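Local coordinates for thiamin pyrophosphokinase family protein (Enterococcus faecalis, PDB 3MEL) that probably transfers pyrophosphate from ATP to thiamine to make thiamine diphosphate, the product it holds here together with magnesium, at residues 45-50 / 67-72; 32-37 / 59-64; 4-9 / 25-30. All coordinates share one frame; numbering follows the deposited sequence.

Contact 1: residues 45-50 / 67-72; sequences LAVGDF and TLIQAP
A beta-alpha-beta crossover closes where strand 45-48 lines up with strand 68-70, outermost in the mixed sheet, after the chain has passed through helix 57-64. The strands are parallel to within 3°. Their ladder starts with Ala-46 N to Thr-67 O at 2.8 Å. Ile-69 N answers to Ala-46 O, and Ala-71 N to Gly-48 O ends the series. Between these two, the bond from Gly-48 N to Ile-69 O is longer, 3.3 Å, and more bent (139°). On one face Val-47 CG1 lies beside Ile-69 CG2 at 4.0 Å, both pointing the same way beneath helix 79-90. On the other, Ala-46 CB meets Leu-68 CD1 at 3.9 Å. Phe-50 folds back over this second face, its ring edge turned to Ile-69 O and Gln-70 CA. Leu-45 CG lies opposite the backbone N (chi1 -178°), and from there CD1 reaches Thr-67 CB at 3.6 Å. Beyond the strand end Asp-49 enters the magnesium site and touches thiamine diphosphate. OD2 forms a salt bridge with Lys-75 and OD1 accepts from Asp-51 N, so the backbone ladder fixes where this carboxylate starts while these polar partners orient it.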
loop_
_atom_site.group_PDB
_atom_site.type_symbol
_atom_site.label_atom_id
_atom_site.label_comp_id
_atom_site.label_asym_id
_atom_site.label_seq_id
_atom_site.Cartn_x
_atom_site.Cartn_y
_atom_site.Cartn_z
ATOM N N LEU A 45 5.342 26.427 4.994
ATOM C CA LEU A 45 6.596 25.695 4.795
ATOM C C LEU A 45 6.552 24.952 3.460
ATOM O O LEU A 45 5.665 24.129 3.246
ATOM C CB LEU A 45 6.844 24.725 5.953
ATOM C CG LEU A 45 8.120 23.877 5.974
ATOM C CD1 LEU A 45 9.365 24.748 6.033
ATOM C CD2 LEU A 45 8.094 22.889 7.145
ATOM N N ALA A 46 7.478 25.277 2.553
ATOM C CA ALA A 46 7.543 24.603 1.246
ATOM C C ALA A 46 8.789 23.711 1.129
ATOM O O ALA A 46 9.910 24.175 1.334
ATOM C CB ALA A 46 7.489 25.608 0.129
ATOM N N VAL A 47 8.588 22.426 0.830
ATOM C CA VAL A 47 9.687 21.457 0.843
ATOM C C VAL A 47 9.760 20.557 -0.395
ATOM O O VAL A 47 8.747 20.114 -0.937
ATOM C CB VAL A 47 9.628 20.547 2.086
ATOM C CG1 VAL A 47 11.021 20.054 2.430
ATOM C CG2 VAL A 47 9.058 21.292 3.250
ATOM N N GLY A 48 10.979 20.270 -0.826
ATOM C CA GLY A 48 11.173 19.443 -1.998
ATOM C C GLY A 48 12.305 19.923 -2.866
ATOM O O GLY A 48 13.077 20.767 -2.458
ATOM N N ASP A 49 12.410 19.365 -4.063
ATOM C CA ASP A 49 13.432 19.769 -5.013
ATOM C C ASP A 49 12.715 20.533 -6.102
ATOM O O ASP A 49 13.319 21.228 -6.913
ATOM C CB ASP A 49 14.163 18.551 -5.571
ATOM C CG ASP A 49 13.234 17.393 -5.862
ATOM O OD1 ASP A 49 12.352 17.550 -6.725
ATOM O OD2 ASP A 49 13.387 16.317 -5.242
ATOM N N PHE A 50 11.398 20.393 -6.086
ATOM C CA PHE A 50 10.511 21.184 -6.921
ATOM C C PHE A 50 10.774 20.987 -8.399
ATOM O O PHE A 50 10.449 21.854 -9.201
ATOM C CB PHE A 50 10.577 22.675 -6.531
ATOM C CG PHE A 50 10.131 22.948 -5.117
ATOM C CD1 PHE A 50 8.797 23.045 -4.811
ATOM C CD2 PHE A 50 11.050 23.083 -4.099
ATOM C CE1 PHE A 50 8.388 23.281 -3.523
ATOM C CE2 PHE A 50 10.639 23.318 -2.802
ATOM C CZ PHE A 50 9.309 23.412 -2.519
ATOM N N THR A 67 8.529 29.891 4.753
ATOM C CA THR A 67 9.816 29.199 4.823
ATOM C C THR A 67 9.962 28.293 3.621
ATOM O O THR A 67 9.093 27.451 3.351
ATOM C CB THR A 67 9.978 28.331 6.068
ATOM O OG1 THR A 67 9.696 29.110 7.225
ATOM C CG2 THR A 67 11.394 27.833 6.183
ATOM N N LEU A 68 11.062 28.472 2.898
ATOM C CA LEU A 68 11.370 27.627 1.754
ATOM C C LEU A 68 12.504 26.671 2.101
ATOM O O LEU A 68 13.603 27.099 2.471
ATOM C CB LEU A 68 11.775 28.488 0.557
ATOM C CG LEU A 68 12.095 27.769 -0.746
ATOM C CD1 LEU A 68 10.890 26.963 -1.196
ATOM C CD2 LEU A 68 12.514 28.768 -1.804
ATOM N N ILE A 69 12.236 25.373 2.001
ATOM C CA ILE A 69 13.321 24.395 1.997
ATOM C C ILE A 69 13.445 23.718 0.635
ATOM O O ILE A 69 12.715 22.792 0.315
ATOM C CB ILE A 69 13.163 23.371 3.108
ATOM C CG1 ILE A 69 13.235 24.080 4.454
ATOM C CG2 ILE A 69 14.247 22.337 2.999
ATOM C CD1 ILE A 69 13.230 23.168 5.614
ATOM N N GLN A 70 14.345 24.231 -0.185
ATOM C CA GLN A 70 14.636 23.640 -1.487
ATOM C C GLN A 70 15.833 22.692 -1.368
ATOM O O GLN A 70 16.911 23.092 -0.937
ATOM C CB GLN A 70 14.903 24.752 -2.500
ATOM C CG GLN A 70 15.513 24.321 -3.819
ATOM C CD GLN A 70 16.442 25.397 -4.364
ATOM O OE1 GLN A 70 17.670 25.287 -4.255
ATOM N NE2 GLN A 70 15.862 26.469 -4.909
ATOM N N ALA A 71 15.632 21.432 -1.717
ATOM C CA ALA A 71 16.661 20.409 -1.543
ATOM C C ALA A 71 17.047 19.793 -2.891
ATOM O O ALA A 71 16.302 19.926 -3.854
ATOM C CB ALA A 71 16.168 19.332 -0.583
ATOM N N PRO A 72 18.211 19.124 -2.955
ATOM C CA PRO A 72 18.777 18.530 -4.184
ATOM C C PRO A 72 17.890 17.431 -4.749
ATOM O O PRO A 72 17.412 16.620 -3.968
ATOM C CB PRO A 72 20.091 17.909 -3.701
ATOM C CG PRO A 72 20.413 18.605 -2.420
ATOM C CD PRO A 72 19.099 18.948 -1.795
#

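Contact 2: residues 32-37 / 59-64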
loop_
_atom_site.group_PDB
_atom_site.type_symbol
_atom_site.label_atom_id
_atom_site.label_comp_id
_atom_site.label_asym_id
_atom_site.label_seq_id
_atom_site.Cartn_x
_atom_site.Cartn_y
_atom_site.Cartn_z
ATOM N N GLY A 32 2.500 19.714 -4.012
ATOM C CA GLY A 32 1.481 19.928 -3.003
ATOM C C GLY A 32 1.407 21.374 -2.533
ATOM O O GLY A 32 0.369 21.814 -2.015
ATOM N N CYS A 33 2.510 22.101 -2.699
ATOM C CA CYS A 33 2.556 23.535 -2.436
ATOM C C CYS A 33 1.538 24.297 -3.294
ATOM O O CYS A 33 0.861 25.193 -2.802
ATOM C CB CYS A 33 3.960 24.089 -2.672
ATOM S SG CYS A 33 5.263 23.541 -1.525
ATOM N N LEU A 34 1.418 23.943 -4.570
ATOM C CA LEU A 34 0.437 24.596 -5.437
ATOM C C LEU A 34 -0.994 24.202 -5.074
ATOM O O LEU A 34 -1.908 25.037 -5.096
ATOM C CB LEU A 34 0.706 24.265 -6.901
ATOM C CG LEU A 34 2.127 24.598 -7.360
ATOM C CD1 LEU A 34 2.545 23.773 -8.586
ATOM C CD2 LEU A 34 2.292 26.111 -7.589
ATOM N N HIS A 35 -1.184 22.926 -4.737
ATOM C CA HIS A 35 -2.502 22.419 -4.364
ATOM C C HIS A 35 -3.107 23.147 -3.155
ATOM O O HIS A 35 -4.314 23.400 -3.111
ATOM C CB HIS A 35 -2.446 20.908 -4.152
ATOM C CG HIS A 35 -2.111 20.152 -5.402
ATOM N ND1 HIS A 35 -1.733 18.824 -5.399
ATOM C CD2 HIS A 35 -2.088 20.545 -6.696
ATOM C CE1 HIS A 35 -1.497 18.432 -6.639
ATOM N NE2 HIS A 35 -1.701 19.460 -7.446
ATOM N N LEU A 36 -2.261 23.476 -2.187
ATOM C CA LEU A 36 -2.662 24.284 -1.054
ATOM C C LEU A 36 -3.134 25.681 -1.478
ATOM O O LEU A 36 -4.174 26.153 -1.017
ATOM C CB LEU A 36 -1.494 24.416 -0.083
ATOM C CG LEU A 36 -1.399 23.455 1.094
ATOM C CD1 LEU A 36 -0.150 23.741 1.887
ATOM C CD2 LEU A 36 -2.630 23.552 1.980
ATOM N N LEU A 37 -2.362 26.350 -2.335
ATOM C CA LEU A 37 -2.668 27.732 -2.705
ATOM C C LEU A 37 -3.871 27.801 -3.628
ATOM O O LEU A 37 -4.651 28.739 -3.557
ATOM C CB LEU A 37 -1.468 28.418 -3.365
ATOM C CG LEU A 37 -0.134 28.430 -2.611
ATOM C CD1 LEU A 37 1.027 29.003 -3.454
ATOM C CD2 LEU A 37 -0.290 29.179 -1.301
ATOM N N HIS A 59 8.284 30.195 -8.832
ATOM C CA HIS A 59 8.513 31.588 -8.451
ATOM C C HIS A 59 7.361 31.974 -7.517
ATOM O O HIS A 59 7.542 32.644 -6.497
ATOM C CB HIS A 59 8.570 32.492 -9.697
ATOM C CG HIS A 59 8.870 33.930 -9.399
ATOM N ND1 HIS A 59 7.881 34.875 -9.206
ATOM C CD2 HIS A 59 10.047 34.582 -9.253
ATOM C CE1 HIS A 59 8.439 36.046 -8.953
ATOM N NE2 HIS A 59 9.751 35.896 -8.976
ATOM N N PHE A 60 6.174 31.504 -7.873
ATOM C CA PHE A 60 4.969 31.770 -7.114
ATOM C C PHE A 60 4.980 31.100 -5.739
ATOM O O PHE A 60 4.426 31.638 -4.785
ATOM C CB PHE A 60 3.756 31.324 -7.926
ATOM C CG PHE A 60 2.463 31.444 -7.195
ATOM C CD1 PHE A 60 2.073 32.663 -6.646
ATOM C CD2 PHE A 60 1.621 30.342 -7.063
ATOM C CE1 PHE A 60 0.872 32.778 -5.972
ATOM C CE2 PHE A 60 0.417 30.447 -6.389
ATOM C CZ PHE A 60 0.044 31.668 -5.843
ATOM N N VAL A 61 5.607 29.931 -5.641
ATOM C CA VAL A 61 5.709 29.218 -4.375
ATOM C C VAL A 61 6.773 29.848 -3.482
ATOM O O VAL A 61 6.795 29.656 -2.272
ATOM C CB VAL A 61 6.024 27.741 -4.607
ATOM C CG1 VAL A 61 6.436 27.069 -3.319
ATOM C CG2 VAL A 61 4.828 27.053 -5.218
ATOM N N GLN A 62 7.645 30.636 -4.088
ATOM C CA GLN A 62 8.757 31.229 -3.368
ATOM C C GLN A 62 8.375 32.578 -2.757
ATOM O O GLN A 62 8.884 32.946 -1.700
ATOM C CB GLN A 62 9.945 31.367 -4.312
ATOM C CG GLN A 62 11.254 31.715 -3.660
ATOM C CD GLN A 62 12.418 31.306 -4.535
ATOM O OE1 GLN A 62 12.266 30.460 -5.432
ATOM N NE2 GLN A 62 13.585 31.899 -4.288
ATOM N N GLU A 63 7.478 33.311 -3.417
ATOM C CA GLU A 63 6.961 34.571 -2.867
ATOM C C GLU A 63 5.950 34.281 -1.753
ATOM O O GLU A 63 5.950 34.921 -0.693
ATOM C CB GLU A 63 6.280 35.436 -3.945
ATOM C CG GLU A 63 7.146 35.875 -5.124
ATOM C CD GLU A 63 8.458 36.568 -4.720
ATOM O OE1 GLU A 63 8.446 37.798 -4.459
ATOM O OE2 GLU A 63 9.511 35.887 -4.690
ATOM N N THR A 64 5.101 33.295 -2.003
ATOM C CA THR A 64 4.019 32.966 -1.094
ATOM C C THR A 64 4.411 32.227 0.197
ATOM O O THR A 64 3.999 32.619 1.264
ATOM C CB THR A 64 2.936 32.184 -1.824
ATOM O OG1 THR A 64 2.463 32.965 -2.928
ATOM C CG2 THR A 64 1.803 31.882 -0.885
#
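Apolar helix-helix packing joins Cys-33, Leu-34 and Leu-37 of helix 32-37 to Phe-60, Val-61 and Thr-64 of helix 57-64. Both helices belong to successive beta-alpha-beta crossovers of the catalytic domain and lie on the same face of its parallel strands. Their axes come within 10.3 Å and cross at 66°. The interface rests on three side chains from each helix. At the sheet-facing end Val-61 straddles Cys-33: its CG1 packs on Cys-33 CB at 3.9 Å, and CG2 lies near the same carbon. Ala-46 of strand 45-48 touches both residues from below, closing this end of the interface against the sheet. Leu-34 comes next, its CD2 meeting Val-61 CG2 at 3.6 Å with the two side chains at about a right angle. The same methyl stands at the edge of the Phe-60 ring, 4.3 Å from Phe-60 CD2. One turn along the helix from Cys-33 and Leu-34, Leu-37 forks between two partners. Its CD1 goes to the CE2 and CZ corner of Phe-60, the two side chains arriving from opposite directions, while Leu-37 CD2 meets Thr-64 CG2 tip to tip at 3.4 Å. Thr-64 can offer a methyl here because chi1 of -58° turns its hydroxyl back along its own helix, where OG1 donates to Phe-60 O at 3.0 Å. That bond runs nearly straight out from the carbonyl and ties together the two residues that Leu-37 touches. Leu-37 also rests on Leu-43. Across the pair the contact is carried by methyls, a thiol-bearing carbon and a ring edge, with the polar group of Thr-64 satisfied within its own helix; the join therefore rests on van der Waals packing, buried toward the sheet and more open at Phe-60, and lacks a directional bond that would fix the crossing angle.

Contact 3: residues 4-9 / 25-30; sequences VLLVAG and YFVGID
At the edge of the Tyr-25 ring, in its plane, sits Val-4 CG1, 3.7 Å from Tyr-25 CD2; the ring also meets that of Phe-91, their planes about 35° apart. The ring of Phe-26 is approached obliquely by Leu-5, whose CD2 comes to 4.0 Å from Phe-26 CD1. These aromatics begin the pairing of strands 3-7 and 26-29, two parallel neighbours in the middle of the alpha/beta sheet of the catalytic domain, with strand 95-99 on the far side of 3-7 and strand 45-48 beyond 26-29. The two strands twist by 17° against each other. Four backbone bonds join them: Leu-5 N to Tyr-25 O, Val-27 N to Leu-5 O, Val-7 N to Val-27 O and Ile-29 N to Val-7 O, the last three all 2.8 Å long. Leu-5, Val-7 and Phe-26 share one face, where helix 32-37 covers Val-7 and Phe-26 through Leu-36. Gly-28 adds no side chain to that face, and Cys-33 of the same helix comes down onto its backbone. The opposite face carries Leu-6 and Val-27, lying side by side with Leu-6 CG 3.9 Å from Val-27 CB. Here Val-27 CG2 also reaches Val-4 CG1 at 3.8 Å. Past the ladder the chain turns to Asp-30, a magnesium ligand whose OD1 accepts from Phe-50 N. Just before it Ile-29, with Thr-80 and Ala-83 of helix 79-90 against it, has CD1 anti to CA (chi2 175°), which carries this methyl back along the sheet to 4.2 Å from Leu-6 CB.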
loop_
_atom_site.group_PDB
_atom_site.type_symbol
_atom_site.label_atom_id
_atom_site.label_comp_id
_atom_site.label_asym_id
_atom_site.label_seq_id
_atom_site.Cartn_x
_atom_site.Cartn_y
_atom_site.Cartn_z
ATOM N N VAL A 4 -0.282 19.618 12.669
ATOM C CA VAL A 4 0.344 20.147 11.474
ATOM C C VAL A 4 -0.166 19.391 10.280
ATOM O O VAL A 4 -0.332 18.187 10.348
ATOM C CB VAL A 4 1.855 20.018 11.530
ATOM C CG1 VAL A 4 2.471 20.650 10.293
ATOM C CG2 VAL A 4 2.404 20.650 12.816
ATOM N N LEU A 5 -0.424 20.090 9.184
ATOM C CA LEU A 5 -0.929 19.442 7.973
ATOM C C LEU A 5 0.076 19.476 6.821
ATOM O O LEU A 5 0.512 20.550 6.437
ATOM C CB LEU A 5 -2.209 20.122 7.510
ATOM C CG LEU A 5 -2.782 19.531 6.230
ATOM C CD1 LEU A 5 -3.425 18.193 6.527
ATOM C CD2 LEU A 5 -3.789 20.459 5.615
ATOM N N LEU A 6 0.425 18.312 6.262
ATOM C CA LEU A 6 1.401 18.236 5.158
ATOM C C LEU A 6 0.753 17.802 3.842
ATOM O O LEU A 6 -0.094 16.932 3.843
ATOM C CB LEU A 6 2.559 17.302 5.515
ATOM C CG LEU A 6 3.317 17.612 6.808
ATOM C CD1 LEU A 6 2.495 17.142 8.000
ATOM C CD2 LEU A 6 4.692 16.979 6.833
ATOM N N VAL A 7 1.146 18.405 2.724
ATOM C CA VAL A 7 0.476 18.140 1.446
ATOM C C VAL A 7 1.427 17.692 0.317
ATOM O O VAL A 7 2.154 18.490 -0.264
ATOM C CB VAL A 7 -0.339 19.366 0.989
ATOM C CG1 VAL A 7 -1.185 19.027 -0.207
ATOM C CG2 VAL A 7 -1.208 19.885 2.139
ATOM N N ALA A 8 1.429 16.395 0.028
ATOM C CA ALA A 8 2.141 15.862 -1.120
ATOM C C ALA A 8 1.399 16.229 -2.400
ATOM O O ALA A 8 0.390 16.935 -2.365
ATOM C CB ALA A 8 2.278 14.374 -1.004
ATOM N N GLY A 9 1.901 15.738 -3.527
ATOM C CA GLY A 9 1.464 16.214 -4.825
ATOM C C GLY A 9 0.292 15.464 -5.411
ATOM O O GLY A 9 -0.047 15.630 -6.581
ATOM N N TYR A 25 -0.337 24.969 11.282
ATOM C CA TYR A 25 0.841 25.074 10.440
ATOM C C TYR A 25 0.582 24.260 9.180
ATOM O O TYR A 25 0.197 23.099 9.263
ATOM C CB TYR A 25 2.053 24.516 11.190
ATOM C CG TYR A 25 3.406 24.897 10.622
ATOM C CD1 TYR A 25 3.831 26.224 10.624
ATOM C CD2 TYR A 25 4.276 23.928 10.101
ATOM C CE1 TYR A 25 5.070 26.579 10.109
ATOM C CE2 TYR A 25 5.522 24.277 9.596
ATOM C CZ TYR A 25 5.907 25.602 9.605
ATOM O OH TYR A 25 7.132 25.972 9.105
ATOM N N PHE A 26 0.786 24.866 8.014
ATOM C CA PHE A 26 0.530 24.179 6.756
ATOM C C PHE A 26 1.813 23.989 5.959
ATOM O O PHE A 26 2.557 24.941 5.725
ATOM C CB PHE A 26 -0.503 24.937 5.923
ATOM C CG PHE A 26 -1.875 24.966 6.534
ATOM C CD1 PHE A 26 -2.952 24.401 5.882
ATOM C CD2 PHE A 26 -2.095 25.573 7.764
ATOM C CE1 PHE A 26 -4.228 24.443 6.432
ATOM C CE2 PHE A 26 -3.362 25.616 8.320
ATOM C CZ PHE A 26 -4.429 25.039 7.650
ATOM N N VAL A 27 2.049 22.747 5.535
ATOM C CA VAL A 27 3.294 22.346 4.889
ATOM C C VAL A 27 3.033 21.809 3.489
ATOM O O VAL A 27 2.288 20.862 3.318
ATOM C CB VAL A 27 4.018 21.272 5.711
ATOM C CG1 VAL A 27 5.387 20.961 5.108
ATOM C CG2 VAL A 27 4.185 21.731 7.131
ATOM N N GLY A 28 3.646 22.430 2.490
ATOM C CA GLY A 28 3.529 21.974 1.124
ATOM C C GLY A 28 4.724 21.102 0.800
ATOM O O GLY A 28 5.835 21.349 1.263
ATOM N N ILE A 29 4.494 20.061 0.015
ATOM C CA ILE A 29 5.575 19.203 -0.436
ATOM C C ILE A 29 5.579 19.203 -1.953
ATOM O O ILE A 29 4.629 18.735 -2.578
ATOM C CB ILE A 29 5.394 17.778 0.085
ATOM C CG1 ILE A 29 5.274 17.789 1.615
ATOM C CG2 ILE A 29 6.538 16.921 -0.361
ATOM C CD1 ILE A 29 4.978 16.441 2.231
ATOM N N ASP A 30 6.632 19.759 -2.548
ATOM C CA ASP A 30 6.722 19.830 -4.000
ATOM C C ASP A 30 5.427 20.402 -4.566
ATOM O O ASP A 30 5.011 21.495 -4.215
ATOM C CB ASP A 30 6.970 18.442 -4.609
ATOM C CG ASP A 30 8.373 18.269 -5.135
ATOM O OD1 ASP A 30 9.273 19.011 -4.706
ATOM O OD2 ASP A 30 8.587 17.374 -5.975
#

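In the fold
Three neighbouring contacts, their centres each about 11 Å apart, build one side of the catalytic domain. Contacts 3 and 1 continue the same sheet: Leu-45 O lies 2.7 Å from Gly-28 N, and Val-47 O is equally close to Asp-30 N, probable hydrogen bonds that set strands 26-29 and 45-48 side by side. Their C-terminal ends bring Asp-30 and Asp-49 together at the magnesium site, with Ile-29 about 4 Å, nearest atoms, from thiamine diphosphate. Segments of contact 2 cover one face of the sheet, Cys-33 SG 3.5 Å from Ala-46 CB and Leu-36 CG 3.7 Å from Val-7 CG2; Cys-33 stays about 10 Å from the ligand, nearest atoms.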